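Local coordinates for putative enzyme related to aldose 1-epimerase (Salmonella typhimurium, PDB 2HTA), which probably interconverts the alpha and beta anomers of glucose 6-phosphate and related hexose 6-phosphates, as a monomeric mutarotase of the aldose 1-epimerase family, at residues 41-52 / 57-68; 27-35 / 123-132. One frame throughout, in Å; residues are numbered along the deposited sequence.

Contact 1. Residues 41-52 / 57-68; sequences LDLIVVDHPQVK and LQGAHLLSWKPV
L41 lays its methyls against the amide of Q58, CD2 3.6 Å from OE1; OE1 and NE2 are already bonded to G85 N and K83 O, so this buried amide can accept an apolar neighbour. The Q58 side chain lies about 7 Å from that of R114, which by similarity binds substrate. D42 O receives L57 N at 3.2 Å, nearly straight at 169°, and a water that also accepts from Q58 N, which ties down the start of the 57-60 type II turn. L43 CD2 reaches L63 CD1 over the intervening strand 51-56 at 4.0 Å, and the CG1 methylene of I44 meets the CD2 methyl of L57. Strands 41-48, 51-56 and 61-67 form an antiparallel meander; the first meets 57-68 only through L41 to I44, near where 51-56 ends. H48 to V51 form a type I turn, in which H48 ND1 accepts Q50 N. Q50 O takes V68 N at 3.0 Å. With CG2 anti to its backbone N, V51 presents that methyl to the edge of the W65 indole, 3.3 Å from CD1. K52 and K66 exchange two backbone bonds (K66 N to K52 O, 2.8 Å); their side chains share one sheet face and carry the ammonium groups outward, that of K66 to E70 O.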
loop_
_atom_site.group_PDB
_atom_site.type_symbol
_atom_site.label_atom_id
_atom_site.label_comp_id
_atom_site.label_asym_id
_atom_site.label_seq_id
_atom_site.Cartn_x
_atom_site.Cartn_y
_atom_site.Cartn_z
ATOM N N LEU A 41 -17.501 2.253 -6.343
ATOM C CA LEU A 41 -16.211 1.879 -6.953
ATOM C C LEU A 41 -16.191 0.538 -7.654
ATOM O O LEU A 41 -16.665 -0.463 -7.092
ATOM C CB LEU A 41 -15.111 1.835 -5.878
ATOM C CG LEU A 41 -14.891 3.135 -5.075
ATOM C CD1 LEU A 41 -13.668 3.043 -4.165
ATOM C CD2 LEU A 41 -14.756 4.328 -6.026
ATOM N N ASP A 42 -15.651 0.554 -8.866
ATOM C CA ASP A 42 -15.457 -0.658 -9.605
ATOM C C ASP A 42 -14.239 -1.389 -9.023
ATOM O O ASP A 42 -13.225 -0.747 -8.776
ATOM C CB ASP A 42 -15.210 -0.320 -11.045
ATOM C CG ASP A 42 -16.509 0.016 -11.754
ATOM O OD1 ASP A 42 -17.569 -0.520 -11.338
ATOM O OD2 ASP A 42 -16.467 0.807 -12.701
ATOM N N LEU A 43 -14.399 -2.688 -8.751
ATOM C CA LEU A 43 -13.324 -3.533 -8.166
ATOM C C LEU A 43 -12.931 -4.647 -9.155
ATOM O O LEU A 43 -13.783 -5.159 -9.875
ATOM C CB LEU A 43 -13.779 -4.225 -6.856
ATOM C CG LEU A 43 -14.412 -3.273 -5.832
ATOM C CD1 LEU A 43 -14.752 -3.996 -4.517
ATOM C CD2 LEU A 43 -13.432 -2.095 -5.537
ATOM N N ILE A 44 -11.651 -4.991 -9.174
ATOM C CA ILE A 44 -11.149 -6.149 -9.893
ATOM C C ILE A 44 -10.800 -7.211 -8.854
ATOM O O ILE A 44 -9.993 -6.984 -7.951
ATOM C CB ILE A 44 -9.908 -5.807 -10.762
ATOM C CG1 ILE A 44 -10.197 -4.609 -11.722
ATOM C CG2 ILE A 44 -9.386 -7.091 -11.439
ATOM C CD1 ILE A 44 -11.298 -4.884 -12.808
ATOM N N VAL A 45 -11.445 -8.375 -8.974
ATOM C CA VAL A 45 -11.350 -9.387 -7.962
ATOM C C VAL A 45 -10.695 -10.647 -8.567
ATOM O O VAL A 45 -11.140 -11.136 -9.596
ATOM C CB VAL A 45 -12.735 -9.743 -7.347
ATOM C CG1 VAL A 45 -12.575 -10.868 -6.346
ATOM C CG2 VAL A 45 -13.414 -8.489 -6.675
ATOM N N VAL A 46 -9.631 -11.113 -7.920
ATOM C CA VAL A 46 -8.897 -12.299 -8.304
ATOM C C VAL A 46 -9.361 -13.419 -7.361
ATOM O O VAL A 46 -9.134 -13.391 -6.148
ATOM C CB VAL A 46 -7.345 -12.105 -8.116
ATOM C CG1 VAL A 46 -6.564 -13.433 -8.432
ATOM C CG2 VAL A 46 -6.806 -10.952 -8.983
ATOM N N ASP A 47 -10.024 -14.427 -7.916
ATOM C CA ASP A 47 -10.396 -15.554 -7.087
ATOM C C ASP A 47 -9.776 -16.773 -7.806
ATOM O O ASP A 47 -10.380 -17.346 -8.731
ATOM C CB ASP A 47 -11.926 -15.645 -7.040
ATOM C CG ASP A 47 -12.432 -16.797 -6.159
ATOM O OD1 ASP A 47 -11.649 -17.687 -5.754
ATOM O OD2 ASP A 47 -13.653 -16.827 -5.878
ATOM N N HIS A 48 -8.537 -17.097 -7.431
ATOM C CA HIS A 48 -7.736 -18.089 -8.148
ATOM C C HIS A 48 -7.481 -19.211 -7.148
ATOM O O HIS A 48 -7.472 -18.963 -5.936
ATOM C CB HIS A 48 -6.423 -17.359 -8.546
ATOM C CG HIS A 48 -5.395 -18.204 -9.222
ATOM N ND1 HIS A 48 -4.544 -19.048 -8.536
ATOM C CD2 HIS A 48 -5.006 -18.249 -10.511
ATOM C CE1 HIS A 48 -3.696 -19.593 -9.387
ATOM N NE2 HIS A 48 -3.969 -19.139 -10.598
ATOM N N PRO A 49 -7.238 -20.459 -7.633
ATOM C CA PRO A 49 -6.994 -21.559 -6.671
ATOM C C PRO A 49 -5.839 -21.358 -5.674
ATOM O O PRO A 49 -5.883 -21.904 -4.551
ATOM C CB PRO A 49 -6.681 -22.736 -7.595
ATOM C CG PRO A 49 -7.509 -22.463 -8.796
ATOM C CD PRO A 49 -7.221 -20.966 -9.009
ATOM N N GLN A 50 -4.808 -20.586 -6.068
ATOM C CA GLN A 50 -3.647 -20.393 -5.212
ATOM C C GLN A 50 -3.629 -19.018 -4.496
ATOM O O GLN A 50 -2.729 -18.755 -3.708
ATOM C CB GLN A 50 -2.382 -20.468 -6.096
ATOM C CG GLN A 50 -2.196 -21.852 -6.749
ATOM C CD GLN A 50 -1.959 -22.848 -5.661
ATOM O OE1 GLN A 50 -0.913 -22.831 -5.024
ATOM N NE2 GLN A 50 -2.958 -23.622 -5.347
ATOM N N VAL A 51 -4.595 -18.152 -4.793
ATOM C CA VAL A 51 -4.570 -16.790 -4.207
ATOM C C VAL A 51 -5.913 -16.066 -4.393
ATOM O O VAL A 51 -6.540 -16.168 -5.429
ATOM C CB VAL A 51 -3.449 -15.921 -4.908
ATOM C CG1 VAL A 51 -3.547 -15.930 -6.486
ATOM C CG2 VAL A 51 -3.413 -14.463 -4.295
ATOM N N LYS A 52 -6.297 -15.301 -3.384
ATOM C CA LYS A 52 -7.433 -14.397 -3.485
ATOM C C LYS A 52 -6.896 -12.984 -3.287
ATOM O O LYS A 52 -6.119 -12.752 -2.377
ATOM C CB LYS A 52 -8.435 -14.699 -2.367
ATOM C CG LYS A 52 -9.222 -15.983 -2.650
ATOM C CD LYS A 52 -10.228 -16.214 -1.525
ATOM C CE LYS A 52 -11.059 -17.491 -1.826
ATOM N NZ LYS A 52 -11.697 -18.066 -0.601
ATOM N N LEU A 57 -10.168 -0.025 -9.051
ATOM C CA LEU A 57 -9.656 0.739 -10.188
ATOM C C LEU A 57 -9.206 2.100 -9.715
ATOM O O LEU A 57 -8.199 2.637 -10.223
ATOM C CB LEU A 57 -10.684 0.911 -11.316
ATOM C CG LEU A 57 -10.966 -0.398 -12.069
ATOM C CD1 LEU A 57 -12.103 -0.210 -13.090
ATOM C CD2 LEU A 57 -9.686 -0.928 -12.806
ATOM N N GLN A 58 -9.968 2.681 -8.790
ATOM C CA GLN A 58 -9.565 3.959 -8.176
ATOM C C GLN A 58 -8.280 3.809 -7.379
ATOM O O GLN A 58 -8.227 3.053 -6.402
ATOM C CB GLN A 58 -10.690 4.517 -7.299
ATOM C CG GLN A 58 -10.343 5.848 -6.674
ATOM C CD GLN A 58 -11.573 6.439 -6.061
ATOM O OE1 GLN A 58 -12.433 6.930 -6.768
ATOM N NE2 GLN A 58 -11.671 6.372 -4.764
ATOM N N GLY A 59 -7.221 4.504 -7.789
ATOM C CA GLY A 59 -5.940 4.330 -7.139
ATOM C C GLY A 59 -5.153 3.065 -7.476
ATOM O O GLY A 59 -4.134 2.796 -6.808
ATOM N N ALA A 60 -5.586 2.294 -8.482
ATOM C CA ALA A 60 -5.043 0.929 -8.711
ATOM C C ALA A 60 -4.697 0.329 -7.359
ATOM O O ALA A 60 -3.538 -0.060 -7.107
ATOM C CB ALA A 60 -3.787 0.980 -9.586
ATOM N N HIS A 61 -5.682 0.323 -6.470
ATOM C CA HIS A 61 -5.449 0.142 -5.046
ATOM C C HIS A 61 -5.635 -1.319 -4.684
ATOM O O HIS A 61 -6.750 -1.852 -4.696
ATOM C CB HIS A 61 -6.465 0.989 -4.260
ATOM C CG HIS A 61 -6.091 1.228 -2.822
ATOM N ND1 HIS A 61 -5.965 2.502 -2.284
ATOM C CD2 HIS A 61 -5.908 0.366 -1.785
ATOM C CE1 HIS A 61 -5.660 2.400 -0.997
ATOM N NE2 HIS A 61 -5.614 1.111 -0.675
ATOM N N LEU A 62 -4.526 -1.975 -4.367
ATOM C CA LEU A 62 -4.600 -3.342 -3.886
ATOM C C LEU A 62 -5.258 -3.323 -2.502
ATOM O O LEU A 62 -4.731 -2.787 -1.576
ATOM C CB LEU A 62 -3.175 -3.934 -3.842
ATOM C CG LEU A 62 -3.047 -5.378 -3.312
ATOM C CD1 LEU A 62 -3.817 -6.438 -4.126
ATOM C CD2 LEU A 62 -1.517 -5.721 -3.253
ATOM N N LEU A 63 -6.417 -3.942 -2.387
ATOM C CA LEU A 63 -7.220 -3.948 -1.158
ATOM C C LEU A 63 -6.909 -5.142 -0.266
ATOM O O LEU A 63 -6.959 -5.028 0.969
ATOM C CB LEU A 63 -8.699 -4.094 -1.551
ATOM C CG LEU A 63 -9.232 -3.041 -2.529
ATOM C CD1 LEU A 63 -10.654 -3.273 -2.976
ATOM C CD2 LEU A 63 -9.100 -1.660 -1.835
ATOM N N SER A 64 -6.574 -6.277 -0.874
ATOM C CA SER A 64 -6.419 -7.520 -0.059
ATOM C C SER A 64 -5.566 -8.513 -0.848
ATOM O O SER A 64 -5.551 -8.459 -2.071
ATOM C CB SER A 64 -7.794 -8.159 0.293
ATOM O OG SER A 64 -8.433 -8.714 -0.841
ATOM N N TRP A 65 -4.905 -9.423 -0.139
ATOM C CA TRP A 65 -4.108 -10.464 -0.750
ATOM C C TRP A 65 -4.048 -11.578 0.301
ATOM O O TRP A 65 -3.620 -11.360 1.438
ATOM C CB TRP A 65 -2.682 -9.953 -1.131
ATOM C CG TRP A 65 -1.752 -11.081 -1.517
ATOM C CD1 TRP A 65 -1.979 -12.048 -2.499
ATOM C CD2 TRP A 65 -0.514 -11.441 -0.879
ATOM N NE1 TRP A 65 -0.902 -12.904 -2.555
ATOM C CE2 TRP A 65 -0.029 -12.600 -1.531
ATOM C CE3 TRP A 65 0.239 -10.882 0.184
ATOM C CZ2 TRP A 65 1.182 -13.242 -1.163
ATOM C CZ3 TRP A 65 1.458 -11.496 0.543
ATOM C CH2 TRP A 65 1.902 -12.688 -0.116
ATOM N N LYS A 66 -4.430 -12.789 -0.124
ATOM C CA LYS A 66 -4.401 -13.932 0.738
ATOM C C LYS A 66 -3.949 -15.122 -0.098
ATOM O O LYS A 66 -4.731 -15.637 -0.905
ATOM C CB LYS A 66 -5.787 -14.184 1.288
ATOM C CG LYS A 66 -5.874 -15.346 2.289
ATOM C CD LYS A 66 -7.295 -15.313 2.869
ATOM C CE LYS A 66 -7.854 -16.681 2.975
ATOM N NZ LYS A 66 -7.181 -17.391 4.123
ATOM N N PRO A 67 -2.664 -15.528 0.060
ATOM C CA PRO A 67 -2.227 -16.687 -0.649
ATOM C C PRO A 67 -2.808 -17.919 0.050
ATOM O O PRO A 67 -3.119 -17.881 1.245
ATOM C CB PRO A 67 -0.692 -16.633 -0.528
ATOM C CG PRO A 67 -0.384 -15.694 0.518
ATOM C CD PRO A 67 -1.600 -14.954 0.917
ATOM N N VAL A 68 -2.977 -18.981 -0.711
ATOM C CA VAL A 68 -3.562 -20.189 -0.197
ATOM C C VAL A 68 -2.765 -20.710 0.995
ATOM O O VAL A 68 -1.523 -20.682 1.000
ATOM C CB VAL A 68 -3.749 -21.276 -1.333
ATOM C CG1 VAL A 68 -2.438 -21.779 -1.875
ATOM C CG2 VAL A 68 -4.598 -22.385 -0.870
HETATM O O HOH W 1 -12.672 1.921 -8.181
HETATM O O HOH W 2 -7.874 -11.397 -0.266
#

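Contact 2. Residues 27-35 / 123-132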
loop_
_atom_site.group_PDB
_atom_site.type_symbol
_atom_site.label_atom_id
_atom_site.label_comp_id
_atom_site.label_asym_id
_atom_site.label_seq_id
_atom_site.Cartn_x
_atom_site.Cartn_y
_atom_site.Cartn_z
ATOM N N GLU A 27 -18.756 -8.339 -14.678
ATOM C CA GLU A 27 -18.151 -8.903 -15.859
ATOM C C GLU A 27 -17.082 -9.904 -15.483
ATOM O O GLU A 27 -16.258 -9.637 -14.607
ATOM C CB GLU A 27 -17.588 -7.864 -16.830
ATOM C CG GLU A 27 -17.093 -6.666 -16.184
ATOM C CD GLU A 27 -16.647 -5.652 -17.170
ATOM O OE1 GLU A 27 -17.434 -4.729 -17.418
ATOM O OE2 GLU A 27 -15.537 -5.796 -17.709
ATOM N N GLN A 28 -17.131 -11.043 -16.141
ATOM C CA GLN A 28 -16.145 -12.071 -15.962
ATOM C C GLN A 28 -15.044 -11.750 -16.972
ATOM O O GLN A 28 -15.250 -11.892 -18.181
ATOM C CB GLN A 28 -16.736 -13.430 -16.290
ATOM C CG GLN A 28 -15.858 -14.624 -15.790
ATOM C CD GLN A 28 -15.852 -14.718 -14.262
ATOM O OE1 GLN A 28 -16.908 -14.624 -13.616
ATOM N NE2 GLN A 28 -14.673 -14.956 -13.679
ATOM N N LEU A 29 -13.869 -11.341 -16.505
ATOM C CA LEU A 29 -12.755 -11.024 -17.464
ATOM C C LEU A 29 -12.082 -12.304 -17.952
ATOM O O LEU A 29 -11.794 -12.450 -19.155
ATOM C CB LEU A 29 -11.707 -10.092 -16.813
ATOM C CG LEU A 29 -12.120 -8.604 -16.639
ATOM C CD1 LEU A 29 -12.933 -8.352 -15.410
ATOM C CD2 LEU A 29 -10.823 -7.721 -16.536
ATOM N N THR A 30 -11.795 -13.191 -17.004
ATOM C CA THR A 30 -11.159 -14.492 -17.228
ATOM C C THR A 30 -11.713 -15.448 -16.201
ATOM O O THR A 30 -12.490 -15.045 -15.330
ATOM C CB THR A 30 -9.587 -14.413 -17.047
ATOM O OG1 THR A 30 -9.281 -14.302 -15.663
ATOM C CG2 THR A 30 -8.983 -13.288 -17.823
ATOM N N PRO A 31 -11.341 -16.746 -16.253
ATOM C CA PRO A 31 -11.912 -17.610 -15.227
ATOM C C PRO A 31 -11.621 -17.160 -13.783
ATOM O O PRO A 31 -12.387 -17.494 -12.874
ATOM C CB PRO A 31 -11.232 -18.987 -15.509
ATOM C CG PRO A 31 -10.896 -18.907 -16.986
ATOM C CD PRO A 31 -10.495 -17.491 -17.202
ATOM N N VAL A 32 -10.531 -16.402 -13.549
ATOM C CA VAL A 32 -10.234 -16.021 -12.175
ATOM C C VAL A 32 -10.447 -14.539 -11.857
ATOM O O VAL A 32 -10.430 -14.174 -10.703
ATOM C CB VAL A 32 -8.833 -16.453 -11.731
ATOM C CG1 VAL A 32 -8.653 -17.973 -11.973
ATOM C CG2 VAL A 32 -7.824 -15.665 -12.521
ATOM N N LEU A 33 -10.616 -13.726 -12.889
ATOM C CA LEU A 33 -10.674 -12.264 -12.774
ATOM C C LEU A 33 -12.060 -11.811 -13.122
ATOM O O LEU A 33 -12.572 -12.119 -14.200
ATOM C CB LEU A 33 -9.737 -11.622 -13.774
ATOM C CG LEU A 33 -8.261 -11.403 -13.421
ATOM C CD1 LEU A 33 -7.544 -10.753 -14.632
ATOM C CD2 LEU A 33 -8.096 -10.601 -12.137
ATOM N N SER A 34 -12.650 -11.013 -12.243
ATOM C CA SER A 34 -13.968 -10.448 -12.493
ATOM C C SER A 34 -13.959 -8.996 -12.086
ATOM O O SER A 34 -13.130 -8.590 -11.270
ATOM C CB SER A 34 -15.038 -11.195 -11.676
ATOM O OG SER A 34 -14.820 -11.069 -10.250
ATOM N N ARG A 35 -14.821 -8.212 -12.718
ATOM C CA ARG A 35 -15.196 -6.904 -12.183
ATOM C C ARG A 35 -16.489 -6.932 -11.339
ATOM O O ARG A 35 -17.506 -7.577 -11.708
ATOM C CB ARG A 35 -15.347 -5.855 -13.275
ATOM C CG ARG A 35 -15.931 -4.548 -12.632
ATOM C CD ARG A 35 -15.995 -3.352 -13.520
ATOM N NE ARG A 35 -16.931 -3.440 -14.655
ATOM C CZ ARG A 35 -18.164 -2.935 -14.717
ATOM N NH1 ARG A 35 -18.748 -2.320 -13.688
ATOM N NH2 ARG A 35 -18.834 -3.099 -15.866
ATOM N N HIS A 123 -3.181 -8.051 -18.350
ATOM C CA HIS A 123 -3.107 -9.049 -17.325
ATOM C C HIS A 123 -2.806 -10.374 -17.977
ATOM O O HIS A 123 -3.028 -10.530 -19.166
ATOM C CB HIS A 123 -4.446 -9.100 -16.518
ATOM C CG HIS A 123 -5.654 -9.265 -17.377
ATOM N ND1 HIS A 123 -6.169 -10.510 -17.694
ATOM C CD2 HIS A 123 -6.452 -8.352 -17.992
ATOM C CE1 HIS A 123 -7.212 -10.356 -18.497
ATOM N NE2 HIS A 123 -7.414 -9.056 -18.673
ATOM N N ASN A 124 -2.221 -11.270 -17.199
ATOM C CA ASN A 124 -2.092 -12.678 -17.594
ATOM C C ASN A 124 -2.158 -13.563 -16.370
ATOM O O ASN A 124 -2.086 -13.104 -15.236
ATOM C CB ASN A 124 -0.815 -12.901 -18.425
ATOM C CG ASN A 124 0.401 -12.643 -17.658
ATOM O OD1 ASN A 124 0.941 -13.550 -17.015
ATOM N ND2 ASN A 124 0.915 -11.399 -17.745
ATOM N N GLU A 125 -2.344 -14.852 -16.578
ATOM C CA GLU A 125 -2.496 -15.720 -15.432
ATOM C C GLU A 125 -2.020 -17.122 -15.827
ATOM O O GLU A 125 -1.902 -17.422 -17.027
ATOM C CB GLU A 125 -3.962 -15.733 -15.011
ATOM C CG GLU A 125 -4.939 -16.155 -16.088
ATOM C CD GLU A 125 -6.378 -15.787 -15.736
ATOM O OE1 GLU A 125 -6.683 -14.566 -15.495
ATOM O OE2 GLU A 125 -7.198 -16.728 -15.698
ATOM N N ASP A 126 -1.678 -17.910 -14.829
ATOM C CA ASP A 126 -1.273 -19.280 -15.049
ATOM C C ASP A 126 -1.681 -20.031 -13.793
ATOM O O ASP A 126 -2.421 -19.492 -12.984
ATOM C CB ASP A 126 0.239 -19.364 -15.403
ATOM C CG ASP A 126 1.168 -18.870 -14.280
ATOM O OD1 ASP A 126 0.784 -18.702 -13.096
ATOM O OD2 ASP A 126 2.362 -18.669 -14.566
ATOM N N ASP A 127 -1.247 -21.284 -13.624
ATOM C CA ASP A 127 -1.641 -22.041 -12.452
ATOM C C ASP A 127 -1.093 -21.493 -11.146
ATOM O O ASP A 127 -1.506 -21.978 -10.093
ATOM C CB ASP A 127 -1.145 -23.501 -12.548
ATOM C CG ASP A 127 -1.889 -24.295 -13.566
ATOM O OD1 ASP A 127 -2.979 -23.883 -14.036
ATOM O OD2 ASP A 127 -1.334 -25.354 -13.964
ATOM N N ASN A 128 -0.117 -20.564 -11.206
ATOM C CA ASN A 128 0.530 -20.061 -9.978
ATOM C C ASN A 128 -0.101 -18.725 -9.468
ATOM O O ASN A 128 -0.088 -18.447 -8.282
ATOM C CB ASN A 128 2.029 -19.834 -10.199
ATOM C CG ASN A 128 2.753 -21.117 -10.532
ATOM O OD1 ASN A 128 2.406 -22.156 -9.994
ATOM N ND2 ASN A 128 3.715 -21.052 -11.399
ATOM N N GLY A 129 -0.655 -17.939 -10.377
ATOM C CA GLY A 129 -1.308 -16.704 -9.901
ATOM C C GLY A 129 -1.595 -15.807 -11.080
ATOM O O GLY A 129 -1.769 -16.310 -12.214
ATOM N N VAL A 130 -1.637 -14.468 -10.835
ATOM C CA VAL A 130 -2.106 -13.526 -11.847
ATOM C C VAL A 130 -1.179 -12.307 -11.878
ATOM O O VAL A 130 -0.644 -11.917 -10.829
ATOM C CB VAL A 130 -3.563 -13.052 -11.544
ATOM C CG1 VAL A 130 -4.077 -12.161 -12.670
ATOM C CG2 VAL A 130 -4.501 -14.247 -11.422
ATOM N N MET A 131 -0.955 -11.754 -13.058
ATOM C CA MET A 131 -0.203 -10.478 -13.191
ATOM C C MET A 131 -1.142 -9.448 -13.722
ATOM O O MET A 131 -1.917 -9.773 -14.629
ATOM C CB MET A 131 0.916 -10.634 -14.251
ATOM C CG MET A 131 2.010 -11.676 -13.941
ATOM S SD MET A 131 3.153 -11.764 -15.425
ATOM C CE MET A 131 3.694 -10.032 -15.586
ATOM N N LEU A 132 -1.051 -8.195 -13.247
ATOM C CA LEU A 132 -1.968 -7.158 -13.739
ATOM C C LEU A 132 -1.189 -5.853 -13.891
ATOM O O LEU A 132 -0.292 -5.572 -13.082
ATOM C CB LEU A 132 -3.093 -6.881 -12.721
ATOM C CG LEU A 132 -4.035 -8.014 -12.271
ATOM C CD1 LEU A 132 -3.424 -8.706 -11.066
ATOM C CD2 LEU A 132 -5.378 -7.366 -11.871
#
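T30 and E125 meet where two tight reversals approach each other, with no backbone bond between 27-35 and 123-132; the nearest CA atoms, of V32 and E125, are 8.4 Å apart. In the first reversal L29 and T30 both face L33 in a classic beta bulge, and T30 OG1 accepts V32 N to form an ST turn. In the second, D126 OD1 takes N128 N and G129 N, an Asx turn at the hairpin end, where G129 adopts backbone angles that suit glycine.

Threonine suits position 30 because its hydroxyl both accepts from its own turn and donates to E125 OE1 at 2.6 Å, on the syn side of the carboxylate and 16° out of its plane. OG1 sits between backbone N and carbonyl carbon (chi1 74°), which lets one atom serve both bonds. The extended E125 chain brings its carboxylate to V32 as well, whose CG2 lies 3.4 Å from OE1. Beside this polar link the contact is apolar: L33 CD1 rests over one face of the H123 ring, a CH-pi contact 3.8 Å from the centroid, and V32 CG2 packs on V130 CG2 at 3.8 Å. L33 CD2 faces L132 CD2.

Within their own sheets, L33 packs on I44 and V46 of strand 41-48, V130 on V158 of strand 151-158, and L132 on L120 of strand 119-125; V130 with V46 and L29 with L120 join the two antiparallel sheets.

From the N terminus, the chain first runs through 27-35, the outer two strands of a five-stranded antiparallel sheet, and continues directly into 41-52. Contact 1 closes a short loop there, with 57-68 returning after the intervening strand. Contact 2 closes a much longer one, since 27-35 meets 123-132, 88 residues on, so contact 1 lies wholly within its span. Strands 33-38 and 41-48 are sheet neighbours, and D47 N to V32 O (2.8 Å) and V45 N to S34 O (2.9 Å) probably bond the contacts together. Contact 1 lies mostly within the five-stranded sheet, though I44, V46 and L57 also reach strand 130-137; contact 2 joins that sheet to the first two strands of the nine-stranded one.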